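Local atomic coordinates of group 3 allergen SMIPP-S YvT004A06 (Sarcoptes scabiei type hominis, PDB entry 3H7T), a protein that is an inactivated scabies mite paralogue of trypsin-like serine proteases, probably lacking proteolytic activity, and binds zinc ions. Residues K5-I9 with T10-W14; W125-N129 with F130-E134; D148-S151 with C152-Q155. One frame throughout, in Å; residues are numbered along the deposited sequence.

Interaction 1 of 3, residues K5-I9 with T10-W14; sequences KKSDI and TKEPW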
ATOM      1  N   LYS A   5       0.248 -11.143  12.224  1.00 22.20           N
ATOM      2  CA  LYS A   5       0.278 -11.043  13.682  1.00 24.29           C
ATOM      3  C   LYS A   5       0.374  -9.591  14.109  1.00 24.14           C
ATOM      4  O   LYS A   5       0.723  -8.724  13.297  1.00 23.09           O
ATOM      5  CB  LYS A   5       1.420 -11.875  14.273  1.00 25.22           C
ATOM      6  CG  LYS A   5       2.799 -11.585  13.707  1.00 30.11           C
ATOM      7  CD  LYS A   5       3.870 -12.249  14.574  1.00 40.68           C
ATOM      8  CE  LYS A   5       5.144 -12.538  13.790  1.00 43.71           C
ATOM      9  NZ  LYS A   5       5.891 -11.299  13.456  1.00 47.99           N
ATOM     10  N   LYS A   6       0.051  -9.326  15.374  1.00 24.34           N
ATOM     11  CA  LYS A   6       0.102  -7.969  15.905  1.00 25.56           C
ATOM     12  C   LYS A   6       1.518  -7.430  15.814  1.00 25.40           C
ATOM     13  O   LYS A   6       2.479  -8.114  16.159  1.00 25.61           O
ATOM     14  CB  LYS A   6      -0.402  -7.903  17.357  1.00 26.25           C
ATOM     15  CG  LYS A   6      -0.541  -6.469  17.875  1.00 32.43           C
ATOM     16  CD  LYS A   6      -0.431  -6.356  19.399  1.00 38.11           C
ATOM     17  CE  LYS A   6      -1.737  -6.676  20.089  1.00 40.46           C
ATOM     18  NZ  LYS A   6      -1.792  -6.094  21.476  1.00 41.24           N
ATOM     19  N   SER A   7       1.637  -6.206  15.321  1.00 25.06           N
ATOM     20  CA  SER A   7       2.929  -5.575  15.182  1.00 25.46           C
ATOM     21  C   SER A   7       3.042  -4.361  16.106  1.00 25.24           C
ATOM     22  O   SER A   7       2.260  -4.202  17.047  1.00 24.25           O
ATOM     23  CB  SER A   7       3.155  -5.164  13.726  1.00 26.48           C
ATOM     24  OG  SER A   7       4.518  -4.841  13.499  1.00 26.16           O
ATOM     25  N   ASP A   8       4.022  -3.516  15.816  1.00 25.18           N
ATOM     26  CA  ASP A   8       4.245  -2.269  16.536  1.00 26.17           C
ATOM     27  C   ASP A   8       4.787  -1.255  15.538  1.00 24.50           C
ATOM     28  O   ASP A   8       5.528  -1.627  14.617  1.00 24.63           O
ATOM     29  CB  ASP A   8       5.248  -2.485  17.669  1.00 26.96           C
ATOM     30  CG  ASP A   8       5.381  -1.272  18.561  1.00 33.99           C
ATOM     31  OD1 ASP A   8       6.301  -0.462  18.324  1.00 36.61           O
ATOM     32  OD2 ASP A   8       4.557  -1.116  19.487  1.00 44.67           O
ATOM     33  N   ILE A   9       4.421   0.015  15.705  1.00 23.60           N
ATOM     34  CA  ILE A   9       4.839   1.062  14.761  1.00 23.89           C
ATOM     35  C   ILE A   9       6.364   1.245  14.730  1.00 25.13           C
ATOM     36  O   ILE A   9       6.901   1.740  13.740  1.00 24.31           O
ATOM     37  CB  ILE A   9       4.081   2.416  14.977  1.00 23.11           C
ATOM     38  CG1 ILE A   9       4.226   3.351  13.764  1.00 26.85           C
ATOM     39  CG2 ILE A   9       4.547   3.123  16.256  1.00 20.99           C
ATOM     40  CD1 ILE A   9       3.609   2.832  12.448  1.00 26.59           C
ATOM     41  N   THR A  10       7.052   0.812  15.789  1.00 25.98           N
ATOM     42  CA  THR A  10       8.521   0.847  15.807  1.00 26.74           C
ATOM     43  C   THR A  10       9.122  -0.226  14.894  1.00 26.95           C
ATOM     44  O   THR A  10      10.252  -0.085  14.427  1.00 27.49           O
ATOM     45  CB  THR A  10       9.132   0.792  17.251  1.00 26.83           C
ATOM     46  OG1 THR A  10       8.863  -0.471  17.865  1.00 27.07           O
ATOM     47  CG2 THR A  10       8.575   1.917  18.131  1.00 24.45           C
ATOM     48  N   LYS A  11       8.349  -1.274  14.603  1.00 26.69           N
ATOM     49  CA  LYS A  11       8.779  -2.299  13.642  1.00 26.66           C
ATOM     50  C   LYS A  11       8.562  -1.872  12.193  1.00 26.37           C
ATOM     51  O   LYS A  11       9.246  -2.357  11.301  1.00 27.34           O
ATOM     52  CB  LYS A  11       8.094  -3.644  13.899  1.00 26.21           C
ATOM     53  CG  LYS A  11       8.020  -4.046  15.371  1.00 33.24           C
ATOM     54  CD  LYS A  11       9.324  -4.642  15.883  1.00 40.93           C
ATOM     55  CE  LYS A  11       9.331  -6.158  15.753  1.00 44.67           C
ATOM     56  NZ  LYS A  11       8.146  -6.786  16.422  1.00 42.66           N
ATOM     57  N   GLU A  12       7.597  -0.986  11.954  1.00 25.85           N
ATOM     58  CA  GLU A  12       7.358  -0.458  10.608  1.00 25.44           C
ATOM     59  C   GLU A  12       7.090   1.039  10.663  1.00 24.51           C
ATOM     60  O   GLU A  12       5.994   1.477  10.313  1.00 23.35           O
ATOM     61  CB  GLU A  12       6.191  -1.179   9.911  1.00 25.74           C
ATOM     62  CG  GLU A  12       6.416  -2.645   9.613  1.00 22.64           C
ATOM     63  CD  GLU A  12       5.922  -3.566  10.715  1.00 25.45           C
ATOM     64  OE1 GLU A  12       4.913  -3.242  11.390  1.00 28.63           O
ATOM     65  OE2 GLU A  12       6.532  -4.637  10.892  1.00 29.21           O
ATOM     66  N   PRO A  13       8.103   1.832  11.090  1.00 25.10           N
ATOM     67  CA  PRO A  13       7.935   3.270  11.349  1.00 24.70           C
ATOM     68  C   PRO A  13       7.598   4.102  10.112  1.00 24.91           C
ATOM     69  O   PRO A  13       7.292   5.295  10.240  1.00 25.16           O
ATOM     70  CB  PRO A  13       9.291   3.681  11.938  1.00 24.89           C
ATOM     71  CG  PRO A  13      10.253   2.640  11.447  1.00 25.28           C
ATOM     72  CD  PRO A  13       9.468   1.376  11.423  1.00 24.14           C
ATOM     73  N   TRP A  14       7.643   3.469   8.939  1.00 24.71           N
ATOM     74  CA  TRP A  14       7.272   4.101   7.673  1.00 24.75           C
ATOM     75  C   TRP A  14       5.770   4.062   7.412  1.00 25.04           C
ATOM     76  O   TRP A  14       5.261   4.832   6.592  1.00 25.60           O
ATOM     77  CB  TRP A  14       8.015   3.437   6.502  1.00 24.88           C
ATOM     78  CG  TRP A  14       7.952   1.929   6.519  1.00 23.41           C
ATOM     79  CD1 TRP A  14       6.980   1.135   5.961  1.00 21.59           C
ATOM     80  CD2 TRP A  14       8.901   1.040   7.117  1.00 24.91           C
ATOM     81  NE1 TRP A  14       7.271  -0.187   6.182  1.00 23.20           N
ATOM     82  CE2 TRP A  14       8.442  -0.276   6.891  1.00 26.01           C
ATOM     83  CE3 TRP A  14      10.099   1.228   7.827  1.00 26.05           C
ATOM     84  CZ2 TRP A  14       9.140  -1.407   7.350  1.00 23.90           C
ATOM     85  CZ3 TRP A  14      10.790   0.108   8.280  1.00 27.11           C
ATOM     86  CH2 TRP A  14      10.301  -1.198   8.037  1.00 26.04           C
TER

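Interaction 2 of 3, residues W125-N129 with F130-E134; sequences WGSTN and FKSLE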
ATOM      1  N   TRP A 125      -3.629  -1.971   8.752  1.00 18.27           N
ATOM      2  CA  TRP A 125      -4.755  -2.045   9.692  1.00 18.30           C
ATOM      3  C   TRP A 125      -6.024  -2.601   9.051  1.00 18.92           C
ATOM      4  O   TRP A 125      -7.118  -2.353   9.547  1.00 20.73           O
ATOM      5  CB  TRP A 125      -5.070  -0.655  10.246  1.00 18.37           C
ATOM      6  CG  TRP A 125      -3.989  -0.037  11.086  1.00 14.42           C
ATOM      7  CD1 TRP A 125      -3.871  -0.100  12.445  1.00 18.61           C
ATOM      8  CD2 TRP A 125      -2.910   0.776  10.624  1.00 19.79           C
ATOM      9  NE1 TRP A 125      -2.774   0.614  12.863  1.00 21.29           N
ATOM     10  CE2 TRP A 125      -2.161   1.162  11.765  1.00 20.77           C
ATOM     11  CE3 TRP A 125      -2.493   1.210   9.356  1.00 14.92           C
ATOM     12  CZ2 TRP A 125      -1.012   1.956  11.676  1.00 23.38           C
ATOM     13  CZ3 TRP A 125      -1.350   2.015   9.270  1.00 21.35           C
ATOM     14  CH2 TRP A 125      -0.626   2.377  10.423  1.00 19.82           C
ATOM     15  N   GLY A 126      -5.886  -3.356   7.962  1.00 18.63           N
ATOM     16  CA  GLY A 126      -7.050  -3.949   7.289  1.00 19.66           C
ATOM     17  C   GLY A 126      -7.648  -5.118   8.056  1.00 18.71           C
ATOM     18  O   GLY A 126      -7.099  -5.544   9.083  1.00 17.23           O
ATOM     19  N   SER A 127      -8.749  -5.659   7.525  1.00 18.67           N
ATOM     20  CA  SER A 127      -9.453  -6.774   8.155  0.50 18.83           C
ATOM     21  C   SER A 127      -8.537  -7.980   8.349  1.00 19.67           C
ATOM     22  O   SER A 127      -7.589  -8.188   7.568  1.00 18.98           O
ATOM     23  CB  SER A 127     -10.691  -7.151   7.333  0.50 18.85           C
ATOM     24  OG  SER A 127     -11.474  -8.120   8.003  0.50 16.45           O
ATOM     25  N   THR A 128      -8.810  -8.758   9.400  1.00 19.04           N
ATOM     26  CA  THR A 128      -7.999  -9.920   9.753  1.00 20.82           C
ATOM     27  C   THR A 128      -8.714 -11.268   9.567  1.00 23.26           C
ATOM     28  O   THR A 128      -8.236 -12.301  10.036  1.00 22.05           O
ATOM     29  CB  THR A 128      -7.457  -9.817  11.200  1.00 21.50           C
ATOM     30  OG1 THR A 128      -8.563  -9.738  12.110  1.00 24.10           O
ATOM     31  CG2 THR A 128      -6.556  -8.570  11.367  1.00 14.60           C
ATOM     32  N   ASN A 129      -9.869 -11.249   8.908  1.00 27.06           N
ATOM     33  CA  ASN A 129     -10.474 -12.478   8.382  1.00 31.02           C
ATOM     34  C   ASN A 129     -11.377 -12.154   7.186  1.00 32.39           C
ATOM     35  O   ASN A 129     -11.840 -11.018   7.051  1.00 33.01           O
ATOM     36  CB  ASN A 129     -11.192 -13.267   9.485  1.00 32.26           C
ATOM     37  CG  ASN A 129     -12.471 -12.598   9.953  1.00 36.62           C
ATOM     38  OD1 ASN A 129     -13.431 -12.473   9.194  1.00 41.04           O
ATOM     39  ND2 ASN A 129     -12.493 -12.174  11.212  1.00 38.08           N
ATOM     40  N   PHE A 130     -11.625 -13.129   6.314  1.00 34.50           N
ATOM     41  CA  PHE A 130     -12.298 -12.822   5.046  1.00 35.91           C
ATOM     42  C   PHE A 130     -13.810 -12.636   5.173  1.00 35.25           C
ATOM     43  O   PHE A 130     -14.458 -12.184   4.232  1.00 37.34           O
ATOM     44  CB  PHE A 130     -11.937 -13.829   3.937  1.00 37.80           C
ATOM     45  CG  PHE A 130     -11.290 -13.192   2.720  1.00 39.23           C
ATOM     46  CD1 PHE A 130     -12.064 -12.596   1.726  1.00 44.60           C
ATOM     47  CD2 PHE A 130      -9.907 -13.189   2.574  1.00 43.82           C
ATOM     48  CE1 PHE A 130     -11.467 -12.000   0.606  1.00 44.02           C
ATOM     49  CE2 PHE A 130      -9.295 -12.595   1.455  1.00 42.60           C
ATOM     50  CZ  PHE A 130     -10.079 -12.005   0.471  1.00 44.18           C
ATOM     51  N   LYS A 131     -14.372 -12.943   6.337  1.00 32.87           N
ATOM     52  CA  LYS A 131     -15.803 -12.717   6.540  1.00 32.22           C
ATOM     53  C   LYS A 131     -16.140 -11.297   6.979  1.00 30.63           C
ATOM     54  O   LYS A 131     -17.218 -10.793   6.677  1.00 31.50           O
ATOM     55  CB  LYS A 131     -16.397 -13.743   7.504  1.00 31.05           C
ATOM     56  CG  LYS A 131     -16.565 -15.091   6.853  1.00 32.30           C
ATOM     57  CD  LYS A 131     -17.307 -16.058   7.733  1.00 28.13           C
ATOM     58  CE  LYS A 131     -17.343 -17.415   7.078  1.00 28.68           C
ATOM     59  NZ  LYS A 131     -18.146 -18.400   7.854  1.00 35.16           N
ATOM     60  N   SER A 132     -15.210 -10.656   7.679  1.00 29.01           N
ATOM     61  CA  SER A 132     -15.441  -9.314   8.208  0.50 28.05           C
ATOM     62  C   SER A 132     -14.819  -8.234   7.339  1.00 26.68           C
ATOM     63  O   SER A 132     -13.714  -8.387   6.824  1.00 27.31           O
ATOM     64  CB  SER A 132     -14.926  -9.205   9.644  0.50 28.08           C
ATOM     65  OG  SER A 132     -13.631  -9.766   9.763  0.50 32.28           O
ATOM     66  N   LEU A 133     -15.548  -7.143   7.170  1.00 25.56           N
ATOM     67  CA  LEU A 133     -15.025  -5.975   6.476  1.00 24.80           C
ATOM     68  C   LEU A 133     -14.531  -4.929   7.483  1.00 23.78           C
ATOM     69  O   LEU A 133     -14.093  -3.857   7.093  1.00 24.32           O
ATOM     70  CB  LEU A 133     -16.093  -5.382   5.550  1.00 24.93           C
ATOM     71  CG  LEU A 133     -16.507  -6.212   4.329  1.00 26.84           C
ATOM     72  CD1 LEU A 133     -17.725  -5.604   3.665  1.00 33.12           C
ATOM     73  CD2 LEU A 133     -15.359  -6.321   3.314  1.00 23.64           C
ATOM     74  N   GLU A 134     -14.593  -5.245   8.781  1.00 23.92           N
ATOM     75  CA  GLU A 134     -14.150  -4.293   9.823  1.00 21.66           C
ATOM     76  C   GLU A 134     -12.621  -4.217   9.862  1.00 21.40           C
ATOM     77  O   GLU A 134     -11.946  -5.236   9.677  1.00 21.46           O
ATOM     78  CB  GLU A 134     -14.681  -4.696  11.201  1.00 21.39           C
ATOM     79  CG  GLU A 134     -16.217  -4.713  11.343  1.00 18.06           C
ATOM     80  CD  GLU A 134     -16.854  -3.330  11.203  1.00 25.09           C
ATOM     81  OE1 GLU A 134     -16.297  -2.349  11.747  1.00 28.87           O
ATOM     82  OE2 GLU A 134     -17.920  -3.229  10.552  1.00 27.94           O
TER
HETATM   83  O   HOH W   1     -11.531  -7.728  10.685  1.00 29.42           O

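Interaction 3 of 3, residues D148-S151 with C152-Q155; sequences DRKS and CEEQ. With ZN (zinc ion), chain D.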
ATOM      1  N   ASP A 148       5.452 -16.123  -8.528  1.00 22.59           N
ATOM      2  CA  ASP A 148       5.790 -15.850  -9.925  1.00 23.03           C
ATOM      3  C   ASP A 148       4.641 -15.188 -10.693  1.00 22.78           C
ATOM      4  O   ASP A 148       3.518 -15.699 -10.688  1.00 22.61           O
ATOM      5  CB  ASP A 148       6.184 -17.157 -10.617  1.00 23.58           C
ATOM      6  CG  ASP A 148       6.576 -16.944 -12.051  1.00 29.91           C
ATOM      7  OD1 ASP A 148       7.708 -16.475 -12.290  1.00 35.00           O
ATOM      8  OD2 ASP A 148       5.742 -17.228 -12.935  1.00 30.69           O
ATOM      9  N   ARG A 149       4.920 -14.055 -11.348  1.00 22.37           N
ATOM     10  CA  ARG A 149       3.878 -13.304 -12.075  1.00 23.13           C
ATOM     11  C   ARG A 149       3.075 -14.133 -13.084  1.00 23.73           C
ATOM     12  O   ARG A 149       1.842 -14.068 -13.096  1.00 23.71           O
ATOM     13  CB  ARG A 149       4.463 -12.068 -12.763  1.00 23.90           C
ATOM     14  CG  ARG A 149       3.417 -11.199 -13.473  1.00 22.03           C
ATOM     15  CD  ARG A 149       3.983  -9.866 -13.957  1.00 21.59           C
ATOM     16  NE  ARG A 149       4.490  -9.024 -12.870  1.00 19.26           N
ATOM     17  CZ  ARG A 149       5.785  -8.868 -12.582  1.00 19.66           C
ATOM     18  NH1 ARG A 149       6.713  -9.497 -13.291  1.00 21.41           N
ATOM     19  NH2 ARG A 149       6.156  -8.087 -11.579  1.00 21.69           N
ATOM     20  N   LYS A 150       3.768 -14.902 -13.930  1.00 23.40           N
ATOM     21  CA  LYS A 150       3.091 -15.782 -14.880  1.00 24.92           C
ATOM     22  C   LYS A 150       2.151 -16.777 -14.187  1.00 24.37           C
ATOM     23  O   LYS A 150       0.999 -16.945 -14.595  1.00 23.77           O
ATOM     24  CB  LYS A 150       4.101 -16.531 -15.764  1.00 26.05           C
ATOM     25  CG  LYS A 150       3.450 -17.303 -16.916  1.00 31.45           C
ATOM     26  CD  LYS A 150       2.680 -16.363 -17.833  1.00 40.20           C
ATOM     27  CE  LYS A 150       1.938 -17.122 -18.923  1.00 45.96           C
ATOM     28  NZ  LYS A 150       1.171 -16.193 -19.793  1.00 48.99           N
ATOM     29  N   SER A 151       2.652 -17.423 -13.137  1.00 24.22           N
ATOM     30  CA  SER A 151       1.871 -18.389 -12.375  1.00 26.13           C
ATOM     31  C   SER A 151       0.648 -17.735 -11.710  1.00 25.97           C
ATOM     32  O   SER A 151      -0.453 -18.306 -11.706  1.00 26.76           O
ATOM     33  CB  SER A 151       2.766 -19.100 -11.351  1.00 26.28           C
ATOM     34  OG  SER A 151       2.024 -19.481 -10.205  1.00 33.68           O
ATOM     35  N   CYS A 152       0.838 -16.528 -11.184  1.00 24.98           N
ATOM     36  CA  CYS A 152      -0.262 -15.756 -10.594  1.00 24.30           C
ATOM     37  C   CYS A 152      -1.305 -15.376 -11.642  1.00 23.26           C
ATOM     38  O   CYS A 152      -2.500 -15.519 -11.406  1.00 22.56           O
ATOM     39  CB  CYS A 152       0.281 -14.510  -9.901  1.00 23.44           C
ATOM     40  SG  CYS A 152      -0.938 -13.403  -9.157  1.00 30.31           S
ATOM     41  N   GLU A 153      -0.845 -14.900 -12.799  1.00 22.43           N
ATOM     42  CA  GLU A 153      -1.748 -14.598 -13.901  1.00 21.92           C
ATOM     43  C   GLU A 153      -2.581 -15.795 -14.343  1.00 21.86           C
ATOM     44  O   GLU A 153      -3.783 -15.652 -14.606  1.00 21.39           O
ATOM     45  CB  GLU A 153      -1.008 -14.044 -15.119  1.00 21.33           C
ATOM     46  CG  GLU A 153      -2.001 -13.754 -16.240  1.00 26.92           C
ATOM     47  CD  GLU A 153      -1.381 -13.170 -17.478  1.00 33.68           C
ATOM     48  OE1 GLU A 153      -0.330 -13.673 -17.926  1.00 36.89           O
ATOM     49  OE2 GLU A 153      -1.971 -12.212 -18.013  1.00 37.00           O
ATOM     50  N   GLU A 154      -1.934 -16.955 -14.450  1.00 22.29           N
ATOM     51  CA  GLU A 154      -2.620 -18.200 -14.813  1.00 24.18           C
ATOM     52  C   GLU A 154      -3.735 -18.531 -13.819  1.00 24.56           C
ATOM     53  O   GLU A 154      -4.846 -18.873 -14.241  1.00 25.31           O
ATOM     54  CB  GLU A 154      -1.637 -19.366 -14.936  1.00 24.65           C
ATOM     55  CG  GLU A 154      -0.699 -19.262 -16.136  1.00 30.13           C
ATOM     56  CD  GLU A 154       0.428 -20.279 -16.110  1.00 37.82           C
ATOM     57  OE1 GLU A 154       1.323 -20.187 -16.979  1.00 40.67           O
ATOM     58  OE2 GLU A 154       0.427 -21.166 -15.227  1.00 43.18           O
ATOM     59  N   GLN A 155      -3.443 -18.398 -12.517  1.00 24.59           N
ATOM     60  CA  GLN A 155      -4.440 -18.576 -11.447  1.00 25.60           C
ATOM     61  C   GLN A 155      -5.623 -17.608 -11.561  1.00 25.20           C
ATOM     62  O   GLN A 155      -6.779 -18.014 -11.427  1.00 26.78           O
ATOM     63  CB  GLN A 155      -3.811 -18.381 -10.059  1.00 25.84           C
ATOM     64  CG  GLN A 155      -2.696 -19.337  -9.657  1.00 29.00           C
ATOM     65  CD  GLN A 155      -2.210 -19.056  -8.244  1.00 34.24           C
ATOM     66  OE1 GLN A 155      -3.012 -18.939  -7.313  1.00 31.96           O
ATOM     67  NE2 GLN A 155      -0.898 -18.927  -8.080  1.00 36.41           N
TER
HETATM   68 ZN    ZN D 237      -0.094 -11.388 -19.346  1.00 65.45          ZN
HETATM   69  O   HOH W   2       1.170 -13.297 -19.815  1.00 46.06           O

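Interaction 1 of 3, residues K5-I9 with T10-W14
Between Asp-8 and Lys-11 the backbone closes a type I beta turn, with Lys-11 N giving its hydrogen to Asp-8 O over 2.8 Å. Glu-12 N adds only weak, bent bonds to Asp-8 O and Ile-9 O, which continue the coil for one more residue. The turn is a worked example of reinforcement by an acidic side chain at its first position. Asp-8 holds CG anti to its own N (chi1 -173°), and this sets OD1 over the start of the turn, where it accepts from two donors of Thr-10. Thr-10 N lies 2.9 Å from Asp-8 OD1, completing an Asx turn, and Thr-10 OG1 lies 2.6 Å from the same Asp-8 OD1. The two donors come from opposite faces of the carboxylate plane, so OD1 is gripped between them. Lys-11 CG also packs against Asp-8 CB, 3.9 Å away. Buried Ser-7 puts OG 2.7 Å from OE1 of Glu-12, also buried, and within hydrogen-bonding reach of Glu-141 OE2. The closeness of Glu-12 OE2 and Glu-141 OE2 may favour a shared proton, while the salt bridge from Lys-5 NZ to Glu-141 OE1 probably offsets part of the charge. Asp-8 N is buried without a partner. Ser-58 OG serves Ile-9 N and, weakly, Asp-8 OD2. The whole turn links strand 5-6, which pairs with strand 140-147, to strand 15-20 of the closed barrel; Glu-12 packs on strand 119-124 and Trp-14 on strand 189-192.

Interaction 2 of 3, residues W125-N129 with F130-E134
Asn-129 reaches forward to Ser-132, and following its side chain outward shows how one amide can organise a tight loop. Asn-129 CB only carries the chain past the peptide to Phe-130. CG occupies the position between backbone N and carbonyl carbon (chi1 71°), which folds the amide back over the turn toward Ser-132. At the tip OD1 collects the bonds: Ser-132 N donates to Asn-129 OD1 over 3.0 Å, tilted from the carbonyl plane, and Lys-131 N adds a weak bond. A bond from Ser-132 OG to Asn-129 OD1, on the same face as Ser-132 N but well above the plane, is tentative, since the serine has two conformers. ND2 passes the same hydroxyl without a bond. A weak link from Ser-132 N to Asn-129 O closes the backbone into a type I turn. Further back, in the Ser-127 conformer described, a water donates to Ser-127 OG and to Glu-134 O, bridging the two limbs of the loop; the short approach of that hydroxyl to Ser-132 O is equally tentative. Inside the protein, Gly-126 N bonds to Asp-185 OD1 and the Ser-127 backbone to Ile-1, the chain's first residue. With OD1 taking the N-H of i+2 weakly and of i+3 soundly, an Asx motif over a weakly closed type I turn shapes the tip of a surface loop that corresponds to the autolysis loop of trypsin-like proteases.

Interaction 3 of 3, residues D148-S151 with C152-Q155
Asp-148 and Cys-152 open the first turn of helix 149-157, an N-capped alpha helix that corresponds to the intermediate helix of the chymotrypsin fold. The backbone bonds come first. Cys-152 N meets Asp-148 O at 2.8 Å, and the regular i to i+4 pattern continues with Glu-153 N to Arg-149 O, Glu-154 N to Lys-150 O and Gln-155 N to Ser-151 O. Capping is the second kind of interaction: Asp-148 OD2 accepts from Ser-151 N over 3.1 Å, on the anti side of the carboxylate, and its negative charge probably also suits the positive end of the helix dipole. Charged side chains form the third group. Lys-150 starts with CG anti to its N and then bends at chi2 (60°), which turns the chain along the helix and carries NZ toward Glu-153. Lys-150 NZ and Glu-153 OE1, 3.5 Å apart, form a loose salt bridge that is weak as a hydrogen bond. The aliphatic part of Lys-150 crosses Glu-154 at about a right angle, with Lys-150 CG 3.6 Å from Glu-154 OE1. Arg-149 points elsewhere, to Val-169 O and Asp-113. Covalent fixation is provided by Cys-152, whose SG, anti to its N, forms a disulfide with Cys-171 and so ties the helix to strand 169-172. Metal binding completes the account. The extended Glu-153 side chain turns both carboxylate oxygens to a zinc ion asymmetrically, Glu-153 OE2 at 2.5 Å from the zinc and Glu-153 OE1 at 2.7 Å. A water molecule sits on the same zinc at 2.3 Å and accepts a hydrogen bond from Lys-150 NZ.

Along the chain the three local contacts follow one another without overlap, and strand 140-147 is the element that relates them. It pairs with strand 5-6, from which interaction 1 departs; the loop of interaction 2 leads from its partner, strand 119-124, back toward it; and the helix of interaction 3 begins one residue after it, with Asp-148 as the N-cap. Interactions 1 and 2 are neighbours, with centres 18 Å apart and nearest atoms about 5 Å apart, whereas the centre of interaction 3 lies about 30 and 25 Å from theirs. The three occupy different parts of one trypsin-like scaffold, interaction 1 partly buried and the others at the surface, and only interaction 3 coordinates zinc.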